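Local coordinates for OxsB protein (Bacillus megaterium, PDB 5UL3) that catalyses the oxidative ring contraction of dAMP to an oxetane aldehyde in oxetanocin A biosynthesis, using cobalamin, a [4Fe-4S] cluster and S-adenosylmethionine, at residues S184-Q189 with V215-P220; D238-Y243 with H325-W330; N262-V267 with K274-E279; V281-E286 with T309-D314. All blocks are in the same frame, centred on the assembly; numbering follows the deposited sequence. Where two conformers were deposited one is given.

Contact 1 of 4, residues S184-Q189 with V215-P220; sequences SVNFGQ and VGNVIP
Ser184 and Asn217 meet through their polar ends: ND2 of Asn217 gives a hydrogen bond to OG of Ser184 at 3.2 Å, OG lying 21° out of the Asn217 amide plane. A chi1 of -169° swings OG away from the backbone N, to where Asn217 and N3B of cobalamin both hydrogen-bond to it. On the backbone, Val185 N donates to Gly216 O at 3.0 Å, nearly straight at 167°, beside the parallel bridge that pairs Ser184 with Gly216. A type II turn from Asn186 to Gln189 shapes the loop, and OE1 of Gln189 reaches back to accept the N-H of Asn186 at 2.7 Å, which comes in from above the carbonyl plane of the amide.

Both segments leave the C-terminal ends of neighbouring parallel strands, 180-184 and 212-216, in the Rossmann fold that houses cobalamin, and such strand ends are where Rossmann domains bind their cofactors. Ser184, Phe187, Gly216 and Asn217 all belong to the cobalamin pocket.

Apolar contact fills the rest. Val185 is wedged among three residues: CG2 faces CG1 of Val215, CG1 crosses CG2 of Ile219 at about a right angle, and CB rests 3.7 Å from CD of Pro220. Further along, Ile219 CG1 presses against the backbone of Asn186, 3.3 Å from its C atom. The Phe187 ring takes Ile219 CD1 at its CD1 (3.8 Å) and Val218 CG1 at its CE2 (3.9 Å).

Contact 2 of 4, residues D238-Y243 with H325-W330; sequences DKEGEY and HKLRSW. With EDO (1,2-ethanediol), chain S.
Lys239 and His325 bring the two backbones to within 5.2 Å, CA to CA, where two loops pass without any strand pairing. The one direct hydrogen bond runs from ND1 of His325 to the carbonyl O of Asp238, 3.2 Å long and 159° at the hydrogen. The oxygen lies 3° from the imidazole plane, at the ring edge. Rotation about the first side-chain bond (chi1 -179°) turns the ring off the backbone N and over to that carbonyl, while NE2 makes a weak hydrogen bond to O7R of cobalamin; the ring thus bridges protein backbone and cofactor.

Beside it, the extended Lys239 chain crosses Leu327 at about a right angle, its CD 3.9 Å from Leu327 CD2. A water bound by Arg328 NH2 at 2.6 Å also receives a weak bond from Lys239 NZ. An ethanediol, probably from the crystallisation liquor, lies by Leu327, its O2 hydrogen-bonded to Ser329 OG at 2.8 Å.

The contact joins the Rossmann domain to the AdoMet radical domain at the cobalamin pocket: 238-243 runs from strand 235-237 into helix 242-252, whereas 325-330 precedes strand 331-332, and helix 218-222 packs against His325.

Contact 3 of 4, residues N262-V267 with K274-E279; sequences NGISYV and KHNVAE
Antiparallel pairing of Ser265 with His275 and Tyr266 with Lys274 makes this a beta hairpin, placed at the edge of the seven-stranded Rossmann sheet. Tyr266 and Lys274 form the hydrogen-bonded pair, 3.0 Å from Tyr266 N to Lys274 O and 2.8 Å from Lys274 N to Tyr266 O. The ladder continues with Asn276 N to Ile264 O, at 171°, and, past the strand ends, with Gly263 N to Val277 O.

At the far end a side chain takes over: Asn262 OD1 accepts the N-H of Glu279 at 2.8 Å. Two waters reinforce this join, one from Asn262 ND2 to Glu279 O and one from Asn262 OD1 to Glu279 OE1.

On one face of the hairpin, Lys274 CB sits over the Tyr266 ring in a CH-pi contact, 4.1 Å from its centroid, while Asn276 OD1 comes to the ring edge at CE1. A water links Asn276 OD1 and Tyr266 OH, and Asn276 ND2 is hydrogen-bonded to Val261 O. On the other face Ser265 CB lies over the imidazole of His275, 4.0 Å from the centroid.

Strand 264-267 also runs antiparallel to 235-237, leaving 273-275 outermost; helix 242-252 packs against Asn262 and Ile264, and helix 224-230 against Ser265.

Contact 4 of 4, residues V281-E286 with T309-D314; sequences VNFKEE and TSRGCD. With SF4 (iron/sulfur cluster), chain B.
Phe283 and Arg311 mark the closest backbone approach, yet their CA atoms stay 7.7 Å apart: a short helix, 283-286, faces the end of strand 305-311 with no hydrogen bond between the segments. Side chains bridge the gap. The Phe283 ring, thrown clear of its own backbone N by a chi1 of -174°, spans the distance to Arg311. There CG of Arg311 sits above the ring centre, 3.9 Å from the centroid and 1° off the normal, a CH-pi contact. The chain then runs extended over the ring and past its rim, putting NE 3.3 Å from Phe283 CE1. The guanidinium and ring planes are 25° apart, and CE1 lies over one face of the guanidinium, toward its rim. Elsewhere on the ring, CE2 approaches the backbone between Thr309 and Ser310, 3.7 Å from Ser310 N. Val281 adds a looser touch, its CB 4.4 Å from Arg311 NH1.

Strand 305-311 belongs to the partial TIM barrel of the AdoMet radical domain, and just past it Cys313 SG binds iron FE4 of the [4Fe-4S] cluster at 2.3 Å. Cys313 is one of three cysteines that hold the cluster, with Cys318 and Cys321.

Arg311 itself lies in the cobalamin pocket. Three carboxylates surround its guanidinium in salt bridges, Glu242 at NH2, Glu240 at NH1 and Glu308 at NE, and together they fix its rotation. Within segment 281-286, Asn282 ND2 donates to Glu285 OE1 at 3.3 Å.

Contacts 1, 2 and 4 are buried around the cobalamin, whereas contact 3 is partly buried, farther from the chain centre, on the outer edge of the Rossmann sheet that contact 1 also reaches. Their chemistry follows: contact 3 is mainly backbone pairing with waters, contact 1 mixes a strand bond and a side-chain bond at the cofactor with apolar filling, contact 2 rests on a single histidine bond, and contact 4 has no hydrogen bond across it. Contact 2 touches all the others. His325 packs on Asn217 of contact 1, Asp238 OD1 lies 2.8 Å from Ser265 OG of contact 3, and Tyr243 OH probably hydrogen-bonds to Glu286 OE1 of contact 4, at 2.8 Å.

Contact 1 of 4, residues S184-Q189 with V215-P220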
loop_
_atom_site.group_PDB
_atom_site.type_symbol
_atom_site.label_atom_id
_atom_site.label_comp_id
_atom_site.label_asym_id
_atom_site.label_seq_id
_atom_site.Cartn_x
_atom_site.Cartn_y
_atom_site.Cartn_z
ATOM N N SER A 184 9.971 11.427 -2.062
ATOM C CA SER A 184 9.172 10.300 -2.539
ATOM C C SER A 184 7.937 10.859 -3.251
ATOM O O SER A 184 7.119 11.550 -2.628
ATOM C CB SER A 184 8.780 9.402 -1.363
ATOM O OG SER A 184 8.216 8.176 -1.809
ATOM N N VAL A 185 7.809 10.573 -4.545
ATOM C CA VAL A 185 6.827 11.214 -5.419
ATOM C C VAL A 185 5.870 10.131 -5.908
ATOM O O VAL A 185 6.261 9.257 -6.692
ATOM C CB VAL A 185 7.484 11.931 -6.607
ATOM C CG1 VAL A 185 6.416 12.591 -7.482
ATOM C CG2 VAL A 185 8.499 12.963 -6.122
ATOM N N ASN A 186 4.628 10.189 -5.452
ATOM C CA ASN A 186 3.619 9.179 -5.713
ATOM C C ASN A 186 2.553 9.733 -6.651
ATOM O O ASN A 186 2.584 10.909 -7.023
ATOM C CB ASN A 186 3.002 8.711 -4.397
ATOM C CG ASN A 186 2.770 7.232 -4.382
ATOM O OD1 ASN A 186 2.438 6.643 -5.411
ATOM N ND2 ASN A 186 2.985 6.607 -3.235
ATOM N N PHE A 187 1.617 8.855 -7.042
ATOM C CA PHE A 187 0.482 9.243 -7.879
ATOM C C PHE A 187 -0.153 10.537 -7.393
ATOM O O PHE A 187 -0.448 10.693 -6.204
ATOM C CB PHE A 187 -0.581 8.140 -7.881
ATOM C CG PHE A 187 -0.148 6.877 -8.566
ATOM C CD1 PHE A 187 -0.160 6.790 -9.953
ATOM C CD2 PHE A 187 0.262 5.775 -7.833
ATOM C CE1 PHE A 187 0.239 5.631 -10.597
ATOM C CE2 PHE A 187 0.658 4.598 -8.482
ATOM C CZ PHE A 187 0.640 4.535 -9.860
ATOM N N GLY A 188 -0.387 11.452 -8.331
ATOM C CA GLY A 188 -1.077 12.695 -8.040
ATOM C C GLY A 188 -0.223 13.773 -7.417
ATOM O O GLY A 188 -0.754 14.837 -7.069
ATOM N N GLN A 189 1.078 13.539 -7.257
ATOM C CA GLN A 189 1.942 14.459 -6.530
ATOM C C GLN A 189 2.896 15.232 -7.435
ATOM O O GLN A 189 3.830 15.855 -6.923
ATOM C CB GLN A 189 2.738 13.692 -5.467
ATOM C CG GLN A 189 1.866 13.117 -4.361
ATOM C CD GLN A 189 2.621 12.192 -3.424
ATOM O OE1 GLN A 189 3.811 11.928 -3.608
ATOM N NE2 GLN A 189 1.928 11.704 -2.404
ATOM N N VAL A 215 14.875 12.091 -6.520
ATOM C CA VAL A 215 13.472 11.758 -6.300
ATOM C C VAL A 215 13.328 10.270 -6.572
ATOM O O VAL A 215 14.076 9.695 -7.368
ATOM C CB VAL A 215 12.482 12.557 -7.178
ATOM C CG1 VAL A 215 12.422 14.057 -6.749
ATOM C CG2 VAL A 215 12.828 12.408 -8.655
ATOM N N GLY A 216 12.367 9.646 -5.896
ATOM C CA GLY A 216 12.125 8.224 -6.088
ATOM C C GLY A 216 10.647 7.913 -6.051
ATOM O O GLY A 216 9.814 8.831 -6.017
ATOM N N ASN A 217 10.330 6.617 -5.996
ATOM C CA ASN A 217 8.982 6.072 -6.134
ATOM C C ASN A 217 8.520 6.122 -7.593
ATOM O O ASN A 217 9.259 6.542 -8.493
ATOM C CB ASN A 217 7.972 6.767 -5.215
ATOM C CG ASN A 217 6.933 5.800 -4.642
ATOM O OD1 ASN A 217 6.638 4.756 -5.239
ATOM N ND2 ASN A 217 6.381 6.146 -3.480
ATOM N N VAL A 218 7.295 5.660 -7.831
ATOM C CA VAL A 218 6.929 5.168 -9.161
ATOM C C VAL A 218 6.731 6.292 -10.188
ATOM O O VAL A 218 6.973 6.085 -11.384
ATOM C CB VAL A 218 5.670 4.289 -9.048
ATOM C CG1 VAL A 218 4.482 5.116 -8.601
ATOM C CG2 VAL A 218 5.411 3.557 -10.374
ATOM N N ILE A 219 6.330 7.486 -9.760
ATOM C CA ILE A 219 5.970 8.538 -10.717
ATOM C C ILE A 219 7.199 9.035 -11.483
ATOM O O ILE A 219 7.167 9.030 -12.724
ATOM C CB ILE A 219 5.196 9.675 -10.018
ATOM C CG1 ILE A 219 3.757 9.236 -9.729
ATOM C CG2 ILE A 219 5.188 10.945 -10.850
ATOM C CD1 ILE A 219 3.049 8.658 -10.939
ATOM N N PRO A 220 8.311 9.439 -10.838
ATOM C CA PRO A 220 9.501 9.802 -11.638
ATOM C C PRO A 220 10.177 8.616 -12.299
ATOM O O PRO A 220 10.797 8.778 -13.361
ATOM C CB PRO A 220 10.434 10.476 -10.615
ATOM C CG PRO A 220 9.998 9.947 -9.304
ATOM C CD PRO A 220 8.511 9.733 -9.406
#

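Contact 2 of 4, residues D238-Y243 with H325-W330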
loop_
_atom_site.group_PDB
_atom_site.type_symbol
_atom_site.label_atom_id
_atom_site.label_comp_id
_atom_site.label_asym_id
_atom_site.label_seq_id
_atom_site.Cartn_x
_atom_site.Cartn_y
_atom_site.Cartn_z
ATOM N N ASP A 238 15.288 4.703 -9.840
ATOM C CA ASP A 238 14.385 3.959 -10.718
ATOM C C ASP A 238 13.615 2.869 -9.988
ATOM O O ASP A 238 12.466 2.587 -10.344
ATOM C CB ASP A 238 15.175 3.327 -11.868
ATOM C CG ASP A 238 15.678 4.357 -12.872
ATOM O OD1 ASP A 238 15.054 5.432 -12.981
ATOM O OD2 ASP A 238 16.684 4.075 -13.559
ATOM N N LYS A 239 14.223 2.235 -8.988
ATOM C CA LYS A 239 13.585 1.105 -8.320
ATOM C C LYS A 239 13.737 1.232 -6.803
ATOM O O LYS A 239 13.253 2.203 -6.212
ATOM C CB LYS A 239 14.178 -0.214 -8.837
ATOM C CG LYS A 239 13.805 -0.450 -10.324
ATOM C CD LYS A 239 14.828 -1.289 -11.043
ATOM C CE LYS A 239 14.471 -1.352 -12.544
ATOM N NZ LYS A 239 15.384 -2.267 -13.277
ATOM N N GLU A 240 14.357 0.258 -6.155
ATOM C CA GLU A 240 14.556 0.381 -4.708
ATOM C C GLU A 240 15.560 1.495 -4.402
ATOM O O GLU A 240 16.500 1.745 -5.165
ATOM C CB GLU A 240 15.072 -0.941 -4.120
ATOM C CG GLU A 240 14.021 -2.065 -4.096
ATOM C CD GLU A 240 14.644 -3.422 -3.862
ATOM O OE1 GLU A 240 15.582 -3.772 -4.608
ATOM O OE2 GLU A 240 14.205 -4.129 -2.927
ATOM N N GLY A 241 15.384 2.136 -3.249
ATOM C CA GLY A 241 16.215 3.274 -2.897
ATOM C C GLY A 241 17.427 3.007 -2.022
ATOM O O GLY A 241 18.322 3.854 -1.953
ATOM N N GLU A 242 17.482 1.842 -1.368
ATOM C CA GLU A 242 18.495 1.600 -0.336
ATOM C C GLU A 242 19.911 1.702 -0.893
ATOM O O GLU A 242 20.746 2.460 -0.393
ATOM C CB GLU A 242 18.277 0.225 0.301
ATOM C CG GLU A 242 17.067 0.126 1.230
ATOM C CD GLU A 242 15.733 -0.187 0.528
ATOM O OE1 GLU A 242 15.615 -0.064 -0.711
ATOM O OE2 GLU A 242 14.772 -0.532 1.258
ATOM N N TYR A 243 20.217 0.899 -1.908
ATOM C CA TYR A 243 21.570 0.916 -2.456
ATOM C C TYR A 243 21.849 2.183 -3.242
ATOM O O TYR A 243 23.000 2.620 -3.313
ATOM C CB TYR A 243 21.799 -0.296 -3.357
ATOM C CG TYR A 243 21.759 -1.623 -2.651
ATOM C CD1 TYR A 243 21.797 -1.707 -1.273
ATOM C CD2 TYR A 243 21.689 -2.806 -3.385
ATOM C CE1 TYR A 243 21.752 -2.927 -0.632
ATOM C CE2 TYR A 243 21.644 -4.025 -2.756
ATOM C CZ TYR A 243 21.676 -4.086 -1.385
ATOM O OH TYR A 243 21.645 -5.312 -0.764
ATOM N N HIS A 325 8.801 -1.302 -11.710
ATOM C CA HIS A 325 9.210 -0.629 -10.480
ATOM C C HIS A 325 9.270 -1.595 -9.296
ATOM O O HIS A 325 10.207 -1.530 -8.484
ATOM C CB HIS A 325 8.245 0.536 -10.212
ATOM C CG HIS A 325 8.555 1.338 -8.971
ATOM N ND1 HIS A 325 9.715 2.073 -8.820
ATOM C CD2 HIS A 325 7.842 1.525 -7.836
ATOM C CE1 HIS A 325 9.706 2.665 -7.637
ATOM N NE2 HIS A 325 8.574 2.362 -7.027
ATOM N N LYS A 326 8.307 -2.515 -9.202
ATOM C CA LYS A 326 8.194 -3.437 -8.076
ATOM C C LYS A 326 8.968 -4.733 -8.280
ATOM O O LYS A 326 9.252 -5.422 -7.297
ATOM C CB LYS A 326 6.719 -3.752 -7.810
ATOM C CG LYS A 326 5.916 -2.547 -7.279
ATOM C CD LYS A 326 6.121 -2.395 -5.763
ATOM C CE LYS A 326 6.853 -1.110 -5.423
ATOM N NZ LYS A 326 7.074 -0.971 -3.928
ATOM N N LEU A 327 9.304 -5.063 -9.532
ATOM C CA LEU A 327 10.180 -6.169 -9.940
ATOM C C LEU A 327 9.450 -7.512 -10.003
ATOM O O LEU A 327 8.312 -7.649 -9.534
ATOM C CB LEU A 327 11.415 -6.269 -9.034
ATOM C CG LEU A 327 12.251 -4.984 -8.863
ATOM C CD1 LEU A 327 13.561 -5.313 -8.186
ATOM C CD2 LEU A 327 12.487 -4.276 -10.195
ATOM N N ARG A 328 10.103 -8.517 -10.596
ATOM C CA ARG A 328 9.430 -9.741 -11.016
ATOM C C ARG A 328 9.843 -10.958 -10.213
ATOM O O ARG A 328 9.562 -12.088 -10.634
ATOM C CB ARG A 328 9.694 -9.993 -12.506
ATOM C CG ARG A 328 9.383 -8.792 -13.372
ATOM C CD ARG A 328 10.470 -8.527 -14.421
ATOM N NE ARG A 328 10.104 -7.349 -15.197
ATOM C CZ ARG A 328 10.606 -6.135 -14.996
ATOM N NH1 ARG A 328 10.205 -5.125 -15.751
ATOM N NH2 ARG A 328 11.515 -5.940 -14.046
ATOM N N SER A 329 10.524 -10.767 -9.088
ATOM C CA SER A 329 10.900 -11.848 -8.197
ATOM C C SER A 329 10.438 -11.483 -6.795
ATOM O O SER A 329 10.235 -10.310 -6.486
ATOM C CB SER A 329 12.414 -12.084 -8.192
ATOM O OG SER A 329 13.084 -10.898 -7.796
ATOM N N TRP A 330 10.287 -12.493 -5.950
ATOM C CA TRP A 330 9.725 -12.317 -4.612
ATOM C C TRP A 330 10.840 -12.467 -3.583
ATOM O O TRP A 330 11.539 -13.479 -3.568
ATOM C CB TRP A 330 8.601 -13.325 -4.384
ATOM C CG TRP A 330 7.845 -13.174 -3.092
ATOM C CD1 TRP A 330 6.928 -12.211 -2.789
ATOM C CD2 TRP A 330 7.894 -14.060 -1.965
ATOM N NE1 TRP A 330 6.415 -12.432 -1.535
ATOM C CE2 TRP A 330 7.004 -13.547 -0.997
ATOM C CE3 TRP A 330 8.619 -15.224 -1.673
ATOM C CZ2 TRP A 330 6.799 -14.167 0.229
ATOM C CZ3 TRP A 330 8.418 -15.840 -0.456
ATOM C CH2 TRP A 330 7.524 -15.302 0.490
HETATM C C1 EDO S . 13.014 -7.786 -11.804
HETATM O O1 EDO S . 13.219 -7.420 -13.171
HETATM C C2 EDO S . 13.253 -9.250 -11.571
HETATM O O2 EDO S . 13.538 -9.469 -10.194
HETATM O O HOH W 1 12.353 -3.440 -13.994
#

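Contact 3 of 4, residues N262-V267 with K274-E279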
loop_
_atom_site.group_PDB
_atom_site.type_symbol
_atom_site.label_atom_id
_atom_site.label_comp_id
_atom_site.label_asym_id
_atom_site.label_seq_id
_atom_site.Cartn_x
_atom_site.Cartn_y
_atom_site.Cartn_z
ATOM N N ASN A 262 24.229 2.920 -8.045
ATOM C CA ASN A 262 23.160 1.938 -8.219
ATOM C C ASN A 262 21.829 2.572 -8.599
ATOM O O ASN A 262 21.358 3.509 -7.949
ATOM C CB ASN A 262 22.983 1.143 -6.921
ATOM C CG ASN A 262 21.862 0.120 -7.020
ATOM O OD1 ASN A 262 22.108 -1.032 -7.361
ATOM N ND2 ASN A 262 20.626 0.539 -6.727
ATOM N N GLY A 263 21.206 2.029 -9.643
ATOM C CA GLY A 263 19.771 2.205 -9.844
ATOM C C GLY A 263 19.262 3.620 -10.016
ATOM O O GLY A 263 18.163 3.943 -9.534
ATOM N N ILE A 264 20.008 4.469 -10.721
ATOM C CA ILE A 264 19.535 5.821 -11.001
ATOM C C ILE A 264 19.472 6.062 -12.504
ATOM O O ILE A 264 20.173 5.423 -13.300
ATOM C CB ILE A 264 20.415 6.920 -10.363
ATOM C CG1 ILE A 264 21.843 6.798 -10.886
ATOM C CG2 ILE A 264 20.347 6.877 -8.836
ATOM C CD1 ILE A 264 22.699 8.038 -10.593
ATOM N N SER A 265 18.609 6.996 -12.887
ATOM C CA SER A 265 18.610 7.573 -14.222
ATOM C C SER A 265 18.962 9.051 -14.116
ATOM O O SER A 265 18.557 9.728 -13.165
ATOM C CB SER A 265 17.259 7.391 -14.919
ATOM O OG SER A 265 16.187 7.757 -14.073
ATOM N N TYR A 266 19.730 9.545 -15.082
ATOM C CA TYR A 266 20.230 10.913 -15.021
ATOM C C TYR A 266 20.599 11.375 -16.423
ATOM O O TYR A 266 20.706 10.575 -17.359
ATOM C CB TYR A 266 21.426 11.006 -14.068
ATOM C CG TYR A 266 22.615 10.196 -14.531
ATOM C CD1 TYR A 266 22.695 8.821 -14.298
ATOM C CD2 TYR A 266 23.658 10.805 -15.214
ATOM C CE1 TYR A 266 23.790 8.079 -14.748
ATOM C CE2 TYR A 266 24.756 10.078 -15.652
ATOM C CZ TYR A 266 24.816 8.723 -15.422
ATOM O OH TYR A 266 25.917 8.026 -15.866
ATOM N N VAL A 267 20.784 12.687 -16.555
ATOM C CA VAL A 267 21.264 13.285 -17.797
ATOM C C VAL A 267 22.777 13.414 -17.687
ATOM O O VAL A 267 23.285 14.054 -16.760
ATOM C CB VAL A 267 20.613 14.653 -18.055
ATOM C CG1 VAL A 267 20.984 15.164 -19.448
ATOM C CG2 VAL A 267 19.102 14.582 -17.887
ATOM N N LYS A 274 20.895 8.516 -19.194
ATOM C CA LYS A 274 21.542 7.250 -18.887
ATOM C C LYS A 274 20.788 6.550 -17.764
ATOM O O LYS A 274 20.131 7.196 -16.949
ATOM C CB LYS A 274 23.009 7.457 -18.489
ATOM C CG LYS A 274 23.885 7.973 -19.625
ATOM C CD LYS A 274 23.805 7.041 -20.831
ATOM C CE LYS A 274 24.285 7.716 -22.106
ATOM N NZ LYS A 274 24.085 6.830 -23.292
ATOM N N HIS A 275 20.867 5.219 -17.747
ATOM C CA HIS A 275 20.312 4.402 -16.674
ATOM C C HIS A 275 21.414 3.506 -16.138
ATOM O O HIS A 275 22.125 2.853 -16.914
ATOM C CB HIS A 275 19.132 3.541 -17.147
ATOM C CG HIS A 275 17.974 4.326 -17.680
ATOM N ND1 HIS A 275 16.753 4.384 -17.039
ATOM C CD2 HIS A 275 17.847 5.078 -18.800
ATOM C CE1 HIS A 275 15.926 5.140 -17.739
ATOM N NE2 HIS A 275 16.567 5.576 -18.810
ATOM N N ASN A 276 21.562 3.478 -14.817
ATOM C CA ASN A 276 22.497 2.590 -14.159
ATOM C C ASN A 276 21.753 1.358 -13.661
ATOM O O ASN A 276 20.630 1.458 -13.162
ATOM C CB ASN A 276 23.192 3.282 -12.985
ATOM C CG ASN A 276 24.139 4.390 -13.423
ATOM O OD1 ASN A 276 24.475 4.513 -14.605
ATOM N ND2 ASN A 276 24.575 5.207 -12.467
ATOM N N VAL A 277 22.395 0.197 -13.789
ATOM C CA VAL A 277 21.812 -1.044 -13.295
ATOM C C VAL A 277 21.494 -0.945 -11.802
ATOM O O VAL A 277 22.275 -0.394 -11.007
ATOM C CB VAL A 277 22.779 -2.208 -13.559
ATOM C CG1 VAL A 277 22.234 -3.498 -12.952
ATOM C CG2 VAL A 277 23.019 -2.351 -15.057
ATOM N N ALA A 278 20.344 -1.496 -11.417
ATOM C CA ALA A 278 19.926 -1.587 -10.019
ATOM C C ALA A 278 20.074 -3.023 -9.546
ATOM O O ALA A 278 19.412 -3.926 -10.073
ATOM C CB ALA A 278 18.480 -1.125 -9.856
ATOM N N GLU A 279 20.948 -3.240 -8.576
ATOM C CA GLU A 279 21.077 -4.554 -7.961
ATOM C C GLU A 279 19.947 -4.715 -6.949
ATOM O O GLU A 279 19.796 -3.888 -6.042
ATOM C CB GLU A 279 22.445 -4.688 -7.298
ATOM C CG GLU A 279 22.623 -5.922 -6.426
ATOM C CD GLU A 279 23.808 -5.798 -5.470
ATOM O OE1 GLU A 279 24.606 -4.842 -5.602
ATOM O OE2 GLU A 279 23.928 -6.650 -4.571
HETATM O O HOH W 2 18.608 -1.466 -6.177
HETATM O O HOH W 3 24.956 -2.282 -6.297
HETATM O O HOH W 4 25.523 5.213 -17.225
#

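Contact 4 of 4, residues V281-E286 with T309-D314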
loop_
_atom_site.group_PDB
_atom_site.type_symbol
_atom_site.label_atom_id
_atom_site.label_comp_id
_atom_site.label_asym_id
_atom_site.label_seq_id
_atom_site.Cartn_x
_atom_site.Cartn_y
_atom_site.Cartn_z
ATOM N N VAL A 281 17.793 -5.366 -3.853
ATOM C CA VAL A 281 18.248 -5.283 -2.467
ATOM C C VAL A 281 18.134 -6.639 -1.776
ATOM O O VAL A 281 17.174 -7.392 -1.979
ATOM C CB VAL A 281 17.445 -4.199 -1.724
ATOM C CG1 VAL A 281 17.720 -4.252 -0.206
ATOM C CG2 VAL A 281 17.815 -2.818 -2.273
ATOM N N ASN A 282 19.126 -6.962 -0.947
ATOM C CA ASN A 282 19.071 -8.164 -0.120
ATOM C C ASN A 282 18.121 -7.883 1.049
ATOM O O ASN A 282 18.527 -7.639 2.190
ATOM C CB ASN A 282 20.476 -8.542 0.338
ATOM C CG ASN A 282 20.490 -9.772 1.201
ATOM O OD1 ASN A 282 19.503 -10.506 1.269
ATOM N ND2 ASN A 282 21.620 -10.017 1.866
ATOM N N PHE A 283 16.817 -7.901 0.730
ATOM C CA PHE A 283 15.778 -7.503 1.683
ATOM C C PHE A 283 15.767 -8.407 2.906
ATOM O O PHE A 283 15.580 -7.928 4.032
ATOM C CB PHE A 283 14.410 -7.530 0.984
ATOM C CG PHE A 283 13.270 -7.006 1.810
ATOM C CD1 PHE A 283 13.225 -5.673 2.196
ATOM C CD2 PHE A 283 12.215 -7.842 2.163
ATOM C CE1 PHE A 283 12.146 -5.173 2.944
ATOM C CE2 PHE A 283 11.149 -7.360 2.902
ATOM C CZ PHE A 283 11.116 -6.021 3.291
ATOM N N LYS A 284 16.009 -9.709 2.703
ATOM C CA LYS A 284 15.966 -10.741 3.732
ATOM C C LYS A 284 16.588 -10.287 5.039
ATOM O O LYS A 284 16.016 -10.504 6.119
ATOM C CB LYS A 284 16.682 -12.002 3.257
ATOM C CG LYS A 284 16.821 -13.042 4.347
ATOM C CD LYS A 284 16.970 -14.443 3.762
ATOM C CE LYS A 284 16.792 -15.511 4.841
ATOM N NZ LYS A 284 16.740 -16.884 4.255
ATOM N N GLU A 285 17.747 -9.642 4.951
ATOM C CA GLU A 285 18.491 -9.316 6.157
ATOM C C GLU A 285 19.101 -7.920 6.201
ATOM O O GLU A 285 19.721 -7.586 7.212
ATOM C CB GLU A 285 19.612 -10.339 6.367
ATOM C CG GLU A 285 20.515 -10.501 5.155
ATOM C CD GLU A 285 21.154 -11.878 5.104
ATOM O OE1 GLU A 285 22.181 -12.048 4.398
ATOM O OE2 GLU A 285 20.621 -12.788 5.777
ATOM N N GLU A 286 18.961 -7.093 5.170
ATOM C CA GLU A 286 19.600 -5.788 5.239
ATOM C C GLU A 286 18.637 -4.653 5.543
ATOM O O GLU A 286 19.099 -3.553 5.837
ATOM C CB GLU A 286 20.345 -5.486 3.942
ATOM C CG GLU A 286 21.496 -6.487 3.741
ATOM C CD GLU A 286 22.359 -6.175 2.540
ATOM O OE1 GLU A 286 22.188 -5.102 1.936
ATOM O OE2 GLU A 286 23.213 -7.018 2.202
ATOM N N THR A 309 6.523 -7.301 4.590
ATOM C CA THR A 309 7.282 -8.489 5.000
ATOM C C THR A 309 7.893 -9.222 3.810
ATOM O O THR A 309 8.543 -10.258 4.000
ATOM C CB THR A 309 6.420 -9.478 5.821
ATOM O OG1 THR A 309 5.374 -10.037 5.002
ATOM C CG2 THR A 309 5.793 -8.778 7.061
ATOM N N SER A 310 7.692 -8.704 2.604
ATOM C CA SER A 310 8.267 -9.239 1.374
ATOM C C SER A 310 8.136 -8.173 0.302
ATOM O O SER A 310 7.294 -7.278 0.398
ATOM C CB SER A 310 7.566 -10.531 0.930
ATOM O OG SER A 310 6.235 -10.277 0.529
ATOM N N ARG A 311 8.970 -8.284 -0.733
ATOM C CA ARG A 311 8.937 -7.364 -1.856
ATOM C C ARG A 311 8.792 -8.159 -3.142
ATOM O O ARG A 311 9.355 -9.248 -3.264
ATOM C CB ARG A 311 10.202 -6.516 -1.920
ATOM C CG ARG A 311 10.299 -5.552 -0.725
ATOM C CD ARG A 311 11.474 -4.612 -0.870
ATOM N NE ARG A 311 11.417 -3.532 0.136
ATOM C CZ ARG A 311 12.411 -2.661 0.333
ATOM N NH1 ARG A 311 13.519 -2.742 -0.400
ATOM N NH2 ARG A 311 12.304 -1.722 1.271
ATOM N N GLY A 312 8.040 -7.592 -4.082
ATOM C CA GLY A 312 7.846 -8.177 -5.397
ATOM C C GLY A 312 6.689 -9.156 -5.465
ATOM O O GLY A 312 5.982 -9.441 -4.490
ATOM N N CYS A 313 6.508 -9.691 -6.673
ATOM C CA CYS A 313 5.464 -10.657 -6.971
ATOM C C CYS A 313 6.102 -11.748 -7.818
ATOM O O CYS A 313 6.662 -11.445 -8.869
ATOM C CB CYS A 313 4.317 -10.009 -7.736
ATOM S SG CYS A 313 2.982 -11.197 -8.155
ATOM N N ASP A 314 6.031 -12.994 -7.359
ATOM C CA ASP A 314 6.635 -14.070 -8.138
ATOM C C ASP A 314 5.810 -14.409 -9.371
ATOM O O ASP A 314 6.349 -15.000 -10.314
ATOM C CB ASP A 314 6.845 -15.315 -7.273
ATOM C CG ASP A 314 5.623 -15.690 -6.469
ATOM O OD1 ASP A 314 4.543 -15.898 -7.058
ATOM O OD2 ASP A 314 5.757 -15.801 -5.234
HETATM FE FE1 SF4 B . -0.971 -9.746 -10.532
HETATM FE FE2 SF4 B . -1.184 -8.991 -7.932
HETATM FE FE3 SF4 B . 0.279 -7.482 -9.769
HETATM FE FE4 SF4 B . 1.243 -9.895 -8.921
HETATM S S1 SF4 B . 0.908 -8.016 -7.626
HETATM S S2 SF4 B . 1.187 -9.142 -11.092
HETATM S S3 SF4 B . -0.716 -11.089 -8.751
HETATM S S4 SF4 B . -1.997 -7.874 -9.757
#